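Local coordinates for coenzyme F420-dependent N(5),N(10)-methenyltetrahydromethanopterin reductase-related protein (Desulfurobacterium thermolithotrophum DSM 11699, PDB 6HUZ) that binds the iron-guanylylpyridinol cofactor and probably acts, as a bacterial paralog of [Fe]-hydrogenase, on tetrahydrofolate derivatives such as methenyltetrahydrofolate, at residues A215-L228 and S273-V285. Numbering follows the deposited sequence.
With GUE (5,10-Methenyltetrahydrofolate), chain C.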
loop_
_atom_site.group_PDB
_atom_site.type_symbol
_atom_site.label_atom_id
_atom_site.label_comp_id
_atom_site.label_asym_id
_atom_site.label_seq_id
_atom_site.Cartn_x
_atom_site.Cartn_y
_atom_site.Cartn_z
ATOM N N ALA A 215 -1.673 -8.182 -6.458
ATOM C CA ALA A 215 -2.103 -8.565 -7.818
ATOM C C ALA A 215 -2.203 -7.300 -8.698
ATOM O O ALA A 215 -1.861 -7.361 -9.864
ATOM C CB ALA A 215 -3.448 -9.266 -7.780
ATOM N N GLY A 216 -2.710 -6.193 -8.134
ATOM C CA GLY A 216 -2.831 -4.924 -8.846
ATOM C C GLY A 216 -1.475 -4.373 -9.250
ATOM O O GLY A 216 -1.337 -3.802 -10.331
ATOM N N ALA A 217 -0.450 -4.539 -8.393
ATOM C CA ALA A 217 0.913 -4.065 -8.697
ATOM C C ALA A 217 1.500 -4.889 -9.819
ATOM O O ALA A 217 2.236 -4.351 -10.650
ATOM C CB ALA A 217 1.805 -4.175 -7.476
ATOM N N ILE A 218 1.202 -6.190 -9.848
ATOM C CA ILE A 218 1.747 -7.022 -10.922
ATOM C C ILE A 218 1.008 -6.655 -12.212
ATOM O O ILE A 218 1.627 -6.591 -13.267
ATOM C CB ILE A 218 1.625 -8.517 -10.593
ATOM C CG1 ILE A 218 2.402 -8.847 -9.293
ATOM C CG2 ILE A 218 2.130 -9.364 -11.767
ATOM C CD1 ILE A 218 3.868 -8.406 -9.289
ATOM N N GLU A 219 -0.288 -6.384 -12.122
ATOM C CA GLU A 219 -1.021 -6.002 -13.320
ATOM C C GLU A 219 -0.420 -4.701 -13.887
ATOM O O GLU A 219 -0.179 -4.611 -15.084
ATOM C CB GLU A 219 -2.515 -5.834 -13.021
ATOM C CG GLU A 219 -3.315 -5.512 -14.277
ATOM C CD GLU A 219 -4.805 -5.757 -14.153
ATOM O OE1 GLU A 219 -5.577 -4.807 -14.412
ATOM O OE2 GLU A 219 -5.205 -6.895 -13.805
ATOM N N TYR A 220 -0.136 -3.721 -13.024
ATOM C CA TYR A 220 0.445 -2.450 -13.451
ATOM C C TYR A 220 1.863 -2.677 -14.002
ATOM O O TYR A 220 2.273 -2.024 -14.951
ATOM C CB TYR A 220 0.425 -1.437 -12.286
ATOM C CG TYR A 220 1.380 -0.301 -12.498
ATOM C CD1 TYR A 220 1.173 0.627 -13.517
ATOM C CD2 TYR A 220 2.520 -0.167 -11.709
ATOM C CE1 TYR A 220 2.076 1.658 -13.748
ATOM C CE2 TYR A 220 3.443 0.854 -11.947
ATOM C CZ TYR A 220 3.215 1.762 -12.968
ATOM O OH TYR A 220 4.125 2.759 -13.213
ATOM N N TYR A 221 2.613 -3.598 -13.422
ATOM C CA TYR A 221 3.953 -3.889 -13.921
ATOM C C TYR A 221 3.845 -4.450 -15.356
ATOM O O TYR A 221 4.622 -4.057 -16.233
ATOM C CB TYR A 221 4.633 -4.928 -12.990
ATOM C CG TYR A 221 5.793 -5.636 -13.632
ATOM C CD1 TYR A 221 7.069 -5.101 -13.587
ATOM C CD2 TYR A 221 5.617 -6.846 -14.290
ATOM C CE1 TYR A 221 8.143 -5.742 -14.186
ATOM C CE2 TYR A 221 6.684 -7.494 -14.899
ATOM C CZ TYR A 221 7.945 -6.932 -14.852
ATOM O OH TYR A 221 9.021 -7.555 -15.432
ATOM N N LYS A 222 2.894 -5.381 -15.604
ATOM C CA LYS A 222 2.750 -5.954 -16.970
ATOM C C LYS A 222 2.342 -4.875 -17.998
ATOM O O LYS A 222 2.861 -4.867 -19.112
ATOM C CB LYS A 222 1.742 -7.112 -16.964
ATOM C CG LYS A 222 2.334 -8.414 -16.416
ATOM C CD LYS A 222 1.310 -9.243 -15.668
ATOM C CE LYS A 222 0.148 -9.681 -16.518
ATOM N NZ LYS A 222 -1.116 -9.671 -15.746
ATOM N N VAL A 223 1.421 -3.955 -17.628
ATOM C CA VAL A 223 1.015 -2.875 -18.549
ATOM C C VAL A 223 2.234 -1.989 -18.807
ATOM O O VAL A 223 2.486 -1.595 -19.934
ATOM C CB VAL A 223 -0.140 -2.024 -17.970
ATOM C CG1 VAL A 223 -0.418 -0.806 -18.863
ATOM C CG2 VAL A 223 -1.401 -2.855 -17.811
ATOM N N SER A 224 2.996 -1.662 -17.757
ATOM C CA SER A 224 4.204 -0.821 -17.885
ATOM C C SER A 224 5.283 -1.442 -18.784
ATOM O O SER A 224 5.852 -0.756 -19.625
ATOM C CB SER A 224 4.808 -0.564 -16.506
ATOM O OG SER A 224 3.942 0.309 -15.808
ATOM N N ARG A 225 5.561 -2.725 -18.590
ATOM C CA ARG A 225 6.564 -3.482 -19.342
ATOM C C ARG A 225 6.170 -3.666 -20.803
ATOM O O ARG A 225 6.991 -3.445 -21.702
ATOM C CB ARG A 225 6.738 -4.885 -18.674
ATOM C CG ARG A 225 7.579 -5.948 -19.433
ATOM C CD ARG A 225 7.354 -7.389 -18.897
ATOM N NE ARG A 225 6.044 -7.939 -19.282
ATOM C CZ ARG A 225 5.489 -9.045 -18.789
ATOM N NH1 ARG A 225 6.125 -9.764 -17.874
ATOM N NH2 ARG A 225 4.288 -9.439 -19.207
ATOM N N ASP A 226 4.923 -4.086 -21.047
ATOM C CA ASP A 226 4.440 -4.375 -22.407
ATOM C C ASP A 226 3.790 -3.268 -23.198
ATOM O O ASP A 226 3.940 -3.281 -24.400
ATOM C CB ASP A 226 3.397 -5.494 -22.390
ATOM C CG ASP A 226 3.840 -6.785 -21.761
ATOM O OD1 ASP A 226 5.071 -7.014 -21.679
ATOM O OD2 ASP A 226 2.960 -7.567 -21.338
ATOM N N ILE A 227 3.016 -2.375 -22.570
ATOM C CA ILE A 227 2.313 -1.351 -23.326
ATOM C C ILE A 227 2.955 0.026 -23.232
ATOM O O ILE A 227 3.186 0.633 -24.269
ATOM C CB ILE A 227 0.819 -1.361 -22.888
ATOM C CG1 ILE A 227 0.201 -2.775 -23.115
ATOM C CG2 ILE A 227 0.058 -0.322 -23.654
ATOM C CD1 ILE A 227 -1.169 -3.008 -22.537
ATOM N N LEU A 228 3.240 0.537 -22.026
ATOM C CA LEU A 228 3.861 1.856 -21.927
ATOM C C LEU A 228 5.327 1.805 -22.350
ATOM O O LEU A 228 5.857 2.800 -22.850
ATOM C CB LEU A 228 3.785 2.366 -20.491
ATOM C CG LEU A 228 2.360 2.623 -20.005
ATOM C CD1 LEU A 228 2.381 3.144 -18.585
ATOM C CD2 LEU A 228 1.657 3.613 -20.953
ATOM N N SER A 273 -7.437 6.573 -18.479
ATOM C CA SER A 273 -6.323 6.642 -19.418
ATOM C C SER A 273 -5.301 5.532 -19.226
ATOM O O SER A 273 -4.346 5.453 -19.988
ATOM C CB SER A 273 -5.675 8.013 -19.373
ATOM O OG SER A 273 -6.543 8.950 -19.980
ATOM N N MET A 274 -5.498 4.671 -18.228
ATOM C CA MET A 274 -4.562 3.567 -18.024
ATOM C C MET A 274 -5.243 2.236 -18.369
ATOM O O MET A 274 -4.670 1.165 -18.131
ATOM C CB MET A 274 -3.988 3.621 -16.607
ATOM C CG MET A 274 -2.833 4.613 -16.462
ATOM S SD MET A 274 -1.350 4.217 -17.489
ATOM C CE MET A 274 -0.911 2.531 -16.820
ATOM N N ILE A 275 -6.477 2.288 -18.951
ATOM C CA ILE A 275 -7.183 1.079 -19.391
ATOM C C ILE A 275 -6.688 0.960 -20.845
ATOM O O ILE A 275 -7.330 1.466 -21.772
ATOM C CB ILE A 275 -8.723 1.219 -19.281
ATOM C CG1 ILE A 275 -9.143 1.362 -17.809
ATOM C CG2 ILE A 275 -9.441 0.034 -19.919
ATOM C CD1 ILE A 275 -10.596 1.851 -17.627
ATOM N N LEU A 276 -5.512 0.343 -21.028
ATOM C CA LEU A 276 -4.879 0.229 -22.354
ATOM C C LEU A 276 -5.084 -1.115 -23.075
ATOM O O LEU A 276 -5.032 -1.133 -24.302
ATOM C CB LEU A 276 -3.394 0.593 -22.239
ATOM C CG LEU A 276 -3.137 1.991 -21.645
ATOM C CD1 LEU A 276 -1.680 2.161 -21.215
ATOM C CD2 LEU A 276 -3.534 3.080 -22.608
ATOM N N ASP A 277 -5.335 -2.218 -22.345
ATOM C CA ASP A 277 -5.593 -3.535 -22.957
ATOM C C ASP A 277 -6.600 -4.234 -22.066
ATOM O O ASP A 277 -6.216 -4.950 -21.132
ATOM C CB ASP A 277 -4.309 -4.380 -23.099
ATOM C CG ASP A 277 -4.522 -5.708 -23.824
ATOM O OD1 ASP A 277 -5.695 -6.074 -24.076
ATOM O OD2 ASP A 277 -3.518 -6.378 -24.140
ATOM N N LYS A 278 -7.891 -4.016 -22.342
ATOM C CA LYS A 278 -8.973 -4.591 -21.552
ATOM C C LYS A 278 -8.785 -6.067 -21.235
ATOM O O LYS A 278 -8.981 -6.456 -20.084
ATOM C CB LYS A 278 -10.323 -4.364 -22.234
ATOM C CG LYS A 278 -10.812 -2.927 -22.128
ATOM C CD LYS A 278 -11.875 -2.622 -23.182
ATOM C CE LYS A 278 -11.761 -1.228 -23.766
ATOM N NZ LYS A 278 -12.710 -0.273 -23.132
ATOM N N ASN A 279 -8.406 -6.895 -22.236
ATOM C CA ASN A 279 -8.215 -8.325 -21.986
ATOM C C ASN A 279 -7.097 -8.627 -20.992
ATOM O O ASN A 279 -7.213 -9.586 -20.226
ATOM C CB ASN A 279 -7.981 -9.097 -23.290
ATOM C CG ASN A 279 -9.263 -9.478 -24.005
ATOM O OD1 ASN A 279 -10.318 -9.703 -23.382
ATOM N ND2 ASN A 279 -9.206 -9.563 -25.333
ATOM N N GLU A 280 -6.031 -7.822 -20.980
ATOM C CA GLU A 280 -4.913 -8.064 -20.061
ATOM C C GLU A 280 -4.975 -7.267 -18.767
ATOM O O GLU A 280 -4.025 -7.319 -17.972
ATOM C CB GLU A 280 -3.582 -7.819 -20.793
ATOM C CG GLU A 280 -3.203 -8.976 -21.703
ATOM C CD GLU A 280 -2.918 -10.243 -20.920
ATOM O OE1 GLU A 280 -3.740 -11.186 -20.995
ATOM O OE2 GLU A 280 -1.883 -10.284 -20.216
ATOM N N GLN A 281 -6.080 -6.546 -18.523
ATOM C CA GLN A 281 -6.201 -5.767 -17.291
ATOM C C GLN A 281 -7.486 -6.072 -16.512
ATOM O O GLN A 281 -8.279 -5.159 -16.289
ATOM C CB GLN A 281 -6.135 -4.263 -17.604
ATOM C CG GLN A 281 -4.794 -3.820 -18.131
ATOM C CD GLN A 281 -4.759 -2.334 -18.334
ATOM O OE1 GLN A 281 -4.703 -1.854 -19.466
ATOM N NE2 GLN A 281 -4.786 -1.563 -17.249
ATOM N N PRO A 282 -7.698 -7.329 -16.062
ATOM C CA PRO A 282 -8.927 -7.657 -15.292
ATOM C C PRO A 282 -9.171 -6.808 -14.045
ATOM O O PRO A 282 -10.281 -6.359 -13.830
ATOM C CB PRO A 282 -8.704 -9.113 -14.864
ATOM C CG PRO A 282 -7.273 -9.402 -15.149
ATOM C CD PRO A 282 -6.845 -8.518 -16.242
ATOM N N LEU A 283 -8.155 -6.622 -13.207
ATOM C CA LEU A 283 -8.348 -5.817 -12.004
ATOM C C LEU A 283 -8.610 -4.350 -12.306
ATOM O O LEU A 283 -9.467 -3.761 -11.662
ATOM C CB LEU A 283 -7.141 -5.946 -11.065
ATOM C CG LEU A 283 -6.991 -7.291 -10.361
ATOM C CD1 LEU A 283 -5.698 -7.341 -9.571
ATOM C CD2 LEU A 283 -8.175 -7.581 -9.450
ATOM N N THR A 284 -7.903 -3.742 -13.283
ATOM C CA THR A 284 -8.137 -2.310 -13.571
ATOM C C THR A 284 -9.597 -2.123 -13.964
ATOM O O THR A 284 -10.338 -1.278 -13.420
ATOM C CB THR A 284 -7.251 -1.827 -14.739
ATOM O OG1 THR A 284 -5.885 -2.159 -14.512
ATOM C CG2 THR A 284 -7.368 -0.323 -14.966
ATOM N N VAL A 285 -10.027 -2.958 -14.905
ATOM C CA VAL A 285 -11.406 -2.885 -15.374
ATOM C C VAL A 285 -12.412 -3.142 -14.242
ATOM O O VAL A 285 -13.414 -2.428 -14.127
ATOM C CB VAL A 285 -11.561 -3.870 -16.542
ATOM C CG1 VAL A 285 -12.999 -4.294 -16.699
ATOM C CG2 VAL A 285 -11.026 -3.257 -17.835
HETATM N N1 GUE C . -2.902 7.897 -17.596
HETATM C C2 GUE C . -2.709 8.608 -16.453
HETATM N N3 GUE C . -1.528 9.133 -16.109
HETATM C C4 GUE C . -0.440 9.026 -16.853
HETATM C C6 GUE C . 0.097 7.923 -20.465
HETATM C "C1'" GUE C . 6.451 6.879 -20.191
HETATM C "C2'" GUE C . 5.832 6.681 -18.950
HETATM C "C3'" GUE C . 4.444 6.795 -18.827
HETATM C "C4'" GUE C . 3.654 7.131 -19.938
HETATM C "C5'" GUE C . 4.288 7.355 -21.171
HETATM O O4 GUE C . 0.627 9.557 -16.476
HETATM C C4A GUE C . -0.573 8.295 -18.132
HETATM N N5 GUE C . 0.434 7.995 -19.050
HETATM C C7 GUE C . -0.940 6.808 -20.520
HETATM N N8 GUE C . -2.058 7.037 -19.610
HETATM C C8A GUE C . -1.883 7.726 -18.455
HETATM N N2 GUE C . -3.775 8.745 -15.626
HETATM C C9 GUE C . 1.390 7.307 -21.021
HETATM N N10 GUE C . 2.255 7.336 -19.843
HETATM C "C6'" GUE C . 5.670 7.221 -21.290
HETATM C C11 GUE C . 7.952 6.758 -20.339
HETATM O O11 GUE C . 8.613 6.170 -19.496
HETATM N N GUE C . 8.541 7.332 -21.396
HETATM C CA GUE C . 9.996 7.422 -21.534
HETATM C C GUE C . 10.457 8.854 -21.720
HETATM O OX1 GUE C . 9.673 9.690 -22.240
HETATM O OX2 GUE C . 11.604 9.186 -21.347
HETATM C CB GUE C . 10.518 6.518 -22.656
HETATM C CG GUE C . 9.424 5.703 -23.356
HETATM C CD GUE C . 9.942 4.918 -24.554
HETATM O OE1 GUE C . 9.585 3.714 -24.671
HETATM O OE2 GUE C . 10.690 5.500 -25.386
HETATM C C1 GUE C . 1.631 7.651 -18.772
HETATM O O HOH W 1 -1.379 -6.624 -17.518
HETATM O O HOH W 2 -3.626 -9.750 -16.630
#
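Gly216, Glu219 and Ile227 of the helical segment 215-228 lie nearest Leu283, Gln281 and Leu276 of 273-285, Gly216 CA being 6.4 Å from Leu283 CA, so the loop and the first turn of helix 282-292 run antiparallel along it. Glu219 carries the polar part: with CG anti to the backbone N (chi1 -177°) and the chain extended beyond it, the buried carboxylate reaches the start of helix 282-292. There OE2 accepts Leu283 N at 3.0 Å through its syn lone pair. OE1 takes two donors, Thr284 OG1 at 2.7 Å on its anti lone pair and Thr284 N at 2.8 Å on the syn side, 28° out of the carboxylate plane. Three bonds thus fix the carboxylate's rotation, and the positive end of the helix dipole would probably favour its negative charge. A leucine in place of Glu219 would probably leave Leu283 N and Thr284 N without their side-chain acceptor and loosen the helix start from 215-228. Gln281, the N-cap residue, lies with its amide carbon CD 3.4 Å from Val223 CG2 while OE1 accepts Leu276 N and Asp277 N and NE2 donates to Met274 O, tying the loop to the helix start. Farther along, Ile227 CG2 and Leu228 CD2 pack on Leu276, Leu228 CD2 lying 3.6 Å from Leu276 CD1. Met274, bent at chi2 and chi3, brings CE to Leu228 CD1 at 3.8 Å, and its CG and SD lie against the pterin of methenyltetrahydrofolate, whose N8 donates to Ser273 O. The contact therefore joins helix 207-228 to the loop after helix 264-271 and the start of helix 282-292, beside a folate site completed by the second subunit; Tyr220 packs on helix 232-262, and Arg225 bridges to Glu300 of the second subunit.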